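Local coordinates for protein periplasmic sensor hybrid histidine kinase (Anaeromyxobacter dehalogenans, PDB 4K0D) that probably phosphorylates itself on a histidine from ATP in response to periplasmic signals, this chain being its zinc-binding helical-bundle sensor domain, at residues 30-35 / 56-61; 23-28 / 63-68. All blocks are in the same frame, centred on the assembly; numbering follows the deposited sequence.

Interaction 1. Residues 30-35 / 56-61; sequences VLHVSL and LRRLEG. With ZN (zinc ion), chain C.
Val-33 points from helix 16-42 toward helix 46-68, its antiparallel neighbour in the sensor bundle, and meets two leucines there. Its CG2 methyl lies 3.8 Å from CD2 of Leu-59, while CD2 of Leu-56 comes in against both valine methyls; each leucine crosses the valine at about a right angle. One turn earlier, CG2 of Val-30 touches the other branch of Leu-59, CD1, at 3.7 Å. The fork of a single leucine thus serves two valines, and Leu-123 and Leu-124 of helix 117-145 pack on Val-30.

The polar part lies along the flank. The extended side chain of Arg-58 reaches over one face of the His-32 ring, where NH1 of Arg-58 lies 3.4 Å from CG of His-32, displaced toward the rim, with guanidinium and imidazole planes 28° apart. His-32 carries CG anti to its N (chi1 -175°), which places the ring where ND1 of His-32 can bind zinc at 2.0 Å. Asp-10 and Glu-14 of the second subunit bind the same metal, which therefore bridges the subunit interface. Zinc and Arg-58, through a salt bridge from NH2, both hold the Glu-14 carboxylate, which probably offsets the charge of an arginine set against a metal-bound imidazole.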
loop_
_atom_site.group_PDB
_atom_site.type_symbol
_atom_site.label_atom_id
_atom_site.label_comp_id
_atom_site.label_asym_id
_atom_site.label_seq_id
_atom_site.Cartn_x
_atom_site.Cartn_y
_atom_site.Cartn_z
ATOM N N VAL B 30 13.474 3.752 -1.973
ATOM C CA VAL B 30 14.690 3.298 -1.375
ATOM C C VAL B 30 15.312 2.252 -2.288
ATOM O O VAL B 30 16.510 2.344 -2.602
ATOM C CB VAL B 30 14.456 2.729 0.064
ATOM C CG1 VAL B 30 15.641 1.938 0.547
ATOM C CG2 VAL B 30 14.191 3.848 0.982
ATOM N N LEU B 31 14.500 1.306 -2.769
ATOM C CA LEU B 31 14.995 0.339 -3.744
ATOM C C LEU B 31 15.575 1.067 -4.923
ATOM O O LEU B 31 16.620 0.697 -5.429
ATOM C CB LEU B 31 13.888 -0.550 -4.270
ATOM C CG LEU B 31 13.526 -1.651 -3.271
ATOM C CD1 LEU B 31 12.238 -2.360 -3.607
ATOM C CD2 LEU B 31 14.660 -2.664 -3.192
ATOM N N HIS B 32 14.870 2.091 -5.372
ATOM C CA HIS B 32 15.171 2.730 -6.639
ATOM C C HIS B 32 16.506 3.468 -6.482
ATOM O O HIS B 32 17.319 3.454 -7.383
ATOM C CB HIS B 32 14.039 3.628 -7.161
ATOM C CG HIS B 32 14.302 4.189 -8.542
ATOM N ND1 HIS B 32 14.114 3.465 -9.683
ATOM C CD2 HIS B 32 14.766 5.401 -8.937
ATOM C CE1 HIS B 32 14.483 4.171 -10.743
ATOM N NE2 HIS B 32 14.873 5.361 -10.320
ATOM N N VAL B 33 16.764 4.062 -5.329
ATOM C CA VAL B 33 18.060 4.692 -5.131
ATOM C C VAL B 33 19.157 3.598 -5.162
ATOM O O VAL B 33 20.217 3.812 -5.691
ATOM C CB VAL B 33 18.160 5.469 -3.808
ATOM C CG1 VAL B 33 19.609 5.717 -3.482
ATOM C CG2 VAL B 33 17.327 6.866 -3.842
ATOM N N SER B 34 18.901 2.442 -4.561
ATOM C CA SER B 34 19.853 1.365 -4.609
ATOM C C SER B 34 20.085 0.877 -5.991
ATOM O O SER B 34 21.220 0.583 -6.334
ATOM C CB SER B 34 19.392 0.190 -3.749
ATOM O OG SER B 34 19.820 0.448 -2.440
ATOM N N LEU B 35 19.022 0.746 -6.768
ATOM C CA LEU B 35 19.175 0.186 -8.080
ATOM C C LEU B 35 19.914 1.126 -9.021
ATOM O O LEU B 35 20.738 0.667 -9.765
ATOM C CB LEU B 35 17.848 -0.197 -8.677
ATOM C CG LEU B 35 17.831 -0.618 -10.130
ATOM C CD1 LEU B 35 16.706 -1.585 -10.454
ATOM C CD2 LEU B 35 17.626 0.621 -10.933
ATOM N N LEU B 56 17.215 10.230 -6.072
ATOM C CA LEU B 56 17.426 10.839 -4.785
ATOM C C LEU B 56 16.288 11.837 -4.489
ATOM O O LEU B 56 15.798 11.885 -3.393
ATOM C CB LEU B 56 18.772 11.566 -4.766
ATOM C CG LEU B 56 20.040 10.696 -4.748
ATOM C CD1 LEU B 56 21.280 11.572 -4.869
ATOM C CD2 LEU B 56 20.101 9.803 -3.488
ATOM N N ARG B 57 15.918 12.650 -5.467
ATOM C CA ARG B 57 14.805 13.604 -5.318
ATOM C C ARG B 57 13.489 12.880 -5.066
ATOM O O ARG B 57 12.687 13.317 -4.237
ATOM C CB ARG B 57 14.663 14.507 -6.567
ATOM C CG ARG B 57 15.901 15.408 -6.791
ATOM N N ARG B 58 13.278 11.780 -5.769
ATOM C CA ARG B 58 12.146 10.936 -5.501
ATOM C C ARG B 58 12.123 10.393 -4.044
ATOM O O ARG B 58 11.089 10.400 -3.392
ATOM C CB ARG B 58 12.140 9.815 -6.483
ATOM C CG ARG B 58 11.094 8.819 -6.187
ATOM C CD ARG B 58 11.109 7.776 -7.281
ATOM N NE ARG B 58 10.355 6.599 -6.909
ATOM C CZ ARG B 58 10.381 5.451 -7.573
ATOM N NH1 ARG B 58 11.096 5.340 -8.680
ATOM N NH2 ARG B 58 9.689 4.408 -7.114
ATOM N N LEU B 59 13.261 9.950 -3.532
ATOM C CA LEU B 59 13.310 9.477 -2.176
ATOM C C LEU B 59 13.014 10.613 -1.219
ATOM O O LEU B 59 12.312 10.419 -0.246
ATOM C CB LEU B 59 14.661 8.874 -1.838
ATOM C CG LEU B 59 14.864 8.415 -0.405
ATOM C CD1 LEU B 59 13.802 7.400 0.071
ATOM C CD2 LEU B 59 16.293 7.817 -0.284
ATOM N N GLU B 60 13.571 11.785 -1.436
ATOM C CA GLU B 60 13.253 12.858 -0.504
ATOM C C GLU B 60 11.713 13.144 -0.503
ATOM O O GLU B 60 11.127 13.377 0.546
ATOM C CB GLU B 60 14.037 14.129 -0.860
ATOM C CG GLU B 60 15.474 14.057 -0.519
ATOM C CD GLU B 60 16.407 14.790 -1.546
ATOM O OE1 GLU B 60 15.941 15.523 -2.430
ATOM O OE2 GLU B 60 17.635 14.595 -1.471
ATOM N N GLY B 61 11.081 13.088 -1.668
ATOM C CA GLY B 61 9.626 13.304 -1.777
ATOM C C GLY B 61 8.838 12.193 -1.100
ATOM O O GLY B 61 7.863 12.451 -0.420
HETATM ZN ZN ZN C . 13.257 1.620 -9.829
#

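Interaction 2. Residues 23-28 / 63-68; sequences AASLES and AARFAA
Phe-66 and Leu-26 pack together where segments 23-28 and 63-68, on helices 16-42 and 46-68 of an antiparallel hairpin within the helical bundle, run at 151° to each other. Here the contact is close and apolar. CD2 of Leu-26 rests 3.9 Å from CD2 of Phe-66, the two side chains crossing at about a right angle, and its other methyl, CD1, lies against the backbone and CB of Ala-63. The ring of Phe-66 is swung away from its own backbone N (chi1 180°) and reaches across to helix 16-42, where CE1 of Phe-66 settles 4.0 Å from CB of Ala-23. Each of the two large side chains thus meets a small alanine on the facing helix. Beyond the pair, the phenyl ring makes an edge-to-face contact with Phe-130 and a cation-pi contact with Lys-71. An alanine in place of Phe-66 would probably open a gap beside Leu-26 and Ala-23 and leave Phe-130 and Lys-71 without their aromatic partner.

A second flank is looser and lies toward solvent at Arg-65. This exposed residue bends at chi3 (51°) and turns the edge of its guanidinium toward Ser-25. The meeting is one of proximity: no hydrogen bond forms, because OG of Ser-25 stands at a poor angle to NH1 of Arg-65. The closest atom of segment 23-28 to that nitrogen, near the guanidinium plane, is CB of Ser-25, 3.3 Å from NH1 of Arg-65.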
loop_
_atom_site.group_PDB
_atom_site.type_symbol
_atom_site.label_atom_id
_atom_site.label_comp_id
_atom_site.label_asym_id
_atom_site.label_seq_id
_atom_site.Cartn_x
_atom_site.Cartn_y
_atom_site.Cartn_z
ATOM N N ALA B 23 3.870 4.308 2.533
ATOM C CA ALA B 23 4.801 3.341 3.019
ATOM C C ALA B 23 5.402 2.534 1.842
ATOM O O ALA B 23 6.635 2.393 1.742
ATOM C CB ALA B 23 4.121 2.404 4.016
ATOM N N ALA B 24 4.544 2.016 0.963
ATOM C CA ALA B 24 5.048 1.258 -0.194
ATOM C C ALA B 24 5.918 2.143 -1.051
ATOM O O ALA B 24 6.955 1.713 -1.584
ATOM C CB ALA B 24 3.911 0.693 -1.022
ATOM N N SER B 25 5.494 3.384 -1.210
ATOM C CA SER B 25 6.190 4.304 -2.086
ATOM C C SER B 25 7.579 4.646 -1.565
ATOM O O SER B 25 8.508 4.823 -2.358
ATOM C CB SER B 25 5.398 5.588 -2.214
ATOM O OG SER B 25 4.888 5.654 -3.519
ATOM N N LEU B 26 7.726 4.718 -0.240
ATOM C CA LEU B 26 9.017 4.988 0.345
ATOM C C LEU B 26 9.898 3.727 0.182
ATOM O O LEU B 26 11.040 3.813 -0.252
ATOM C CB LEU B 26 8.866 5.366 1.814
ATOM C CG LEU B 26 10.155 5.542 2.653
ATOM C CD1 LEU B 26 11.179 6.617 2.052
ATOM C CD2 LEU B 26 9.760 6.007 4.067
ATOM N N GLU B 27 9.340 2.568 0.528
ATOM C CA GLU B 27 9.959 1.270 0.211
ATOM C C GLU B 27 10.542 1.286 -1.226
ATOM O O GLU B 27 11.716 0.996 -1.429
ATOM C CB GLU B 27 8.962 0.096 0.422
ATOM C CG GLU B 27 8.811 -0.361 1.913
ATOM C CD GLU B 27 7.532 -1.194 2.268
ATOM O OE1 GLU B 27 6.808 -1.662 1.363
ATOM O OE2 GLU B 27 7.243 -1.364 3.489
ATOM N N SER B 28 9.714 1.613 -2.207
ATOM C CA SER B 28 10.133 1.698 -3.636
ATOM C C SER B 28 11.242 2.773 -3.926
ATOM O O SER B 28 12.250 2.506 -4.641
ATOM C CB SER B 28 8.890 1.920 -4.477
ATOM O OG SER B 28 9.041 1.504 -5.808
ATOM N N ALA B 63 9.833 10.320 1.357
ATOM C CA ALA B 63 9.996 10.395 2.793
ATOM C C ALA B 63 9.076 11.465 3.325
ATOM O O ALA B 63 8.428 11.260 4.370
ATOM C CB ALA B 63 11.449 10.692 3.172
ATOM N N ALA B 64 8.962 12.575 2.586
ATOM C CA ALA B 64 8.181 13.709 3.054
ATOM C C ALA B 64 6.709 13.313 3.079
ATOM O O ALA B 64 6.037 13.560 4.085
ATOM C CB ALA B 64 8.438 14.966 2.204
ATOM N N ARG B 65 6.210 12.622 2.044
ATOM C CA ARG B 65 4.811 12.155 2.085
ATOM C C ARG B 65 4.572 11.222 3.251
ATOM O O ARG B 65 3.528 11.258 3.869
ATOM C CB ARG B 65 4.414 11.442 0.805
ATOM C CG ARG B 65 4.376 12.376 -0.421
ATOM C CD ARG B 65 4.291 11.552 -1.714
ATOM N NE ARG B 65 3.207 10.538 -1.704
ATOM C CZ ARG B 65 3.394 9.227 -1.891
ATOM N NH1 ARG B 65 4.623 8.782 -2.104
ATOM N NH2 ARG B 65 2.355 8.366 -1.893
ATOM N N PHE B 66 5.523 10.347 3.535
ATOM C CA PHE B 66 5.337 9.403 4.602
ATOM C C PHE B 66 5.388 10.057 5.964
ATOM O O PHE B 66 4.617 9.699 6.840
ATOM C CB PHE B 66 6.404 8.336 4.544
ATOM C CG PHE B 66 6.291 7.307 5.628
ATOM C CD1 PHE B 66 5.336 6.317 5.541
ATOM C CD2 PHE B 66 7.199 7.288 6.682
ATOM C CE1 PHE B 66 5.271 5.326 6.523
ATOM C CE2 PHE B 66 7.156 6.320 7.644
ATOM C CZ PHE B 66 6.190 5.346 7.578
ATOM N N ALA B 67 6.292 11.003 6.137
ATOM C CA ALA B 67 6.392 11.745 7.370
ATOM C C ALA B 67 5.114 12.574 7.650
ATOM O O ALA B 67 4.795 12.858 8.812
ATOM C CB ALA B 67 7.566 12.654 7.312
ATOM N N ALA B 68 4.381 12.939 6.608
ATOM C CA ALA B 68 3.238 13.861 6.792
ATOM C C ALA B 68 2.014 13.181 7.373
ATOM O O ALA B 68 1.157 13.853 7.945
ATOM C CB ALA B 68 2.864 14.517 5.498
#

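In the fold
Interactions 1 and 2 are successive levels of one pairing, helix 16-42 against helix 46-68, with interaction 1 nested inside the loop that interaction 2 closes. CD1 of Leu-59 and CD1 of Leu-26 lie 3.4 Å apart, which links the two apolar layers, and Arg-58 of the first also packs on Ser-28 of the second. Both levels carry an arginine on the flank, but to different ends. At 30-35 / 56-61, the more buried contact, the charge is engaged with the second subunit beside a zinc ion; at 23-28 / 63-68, only partly buried, it belongs to an exposed arginine that makes no hydrogen bond to the facing serine. Branched aliphatic side chains fill the first; a phenylalanine beside leucine and alanines, the second.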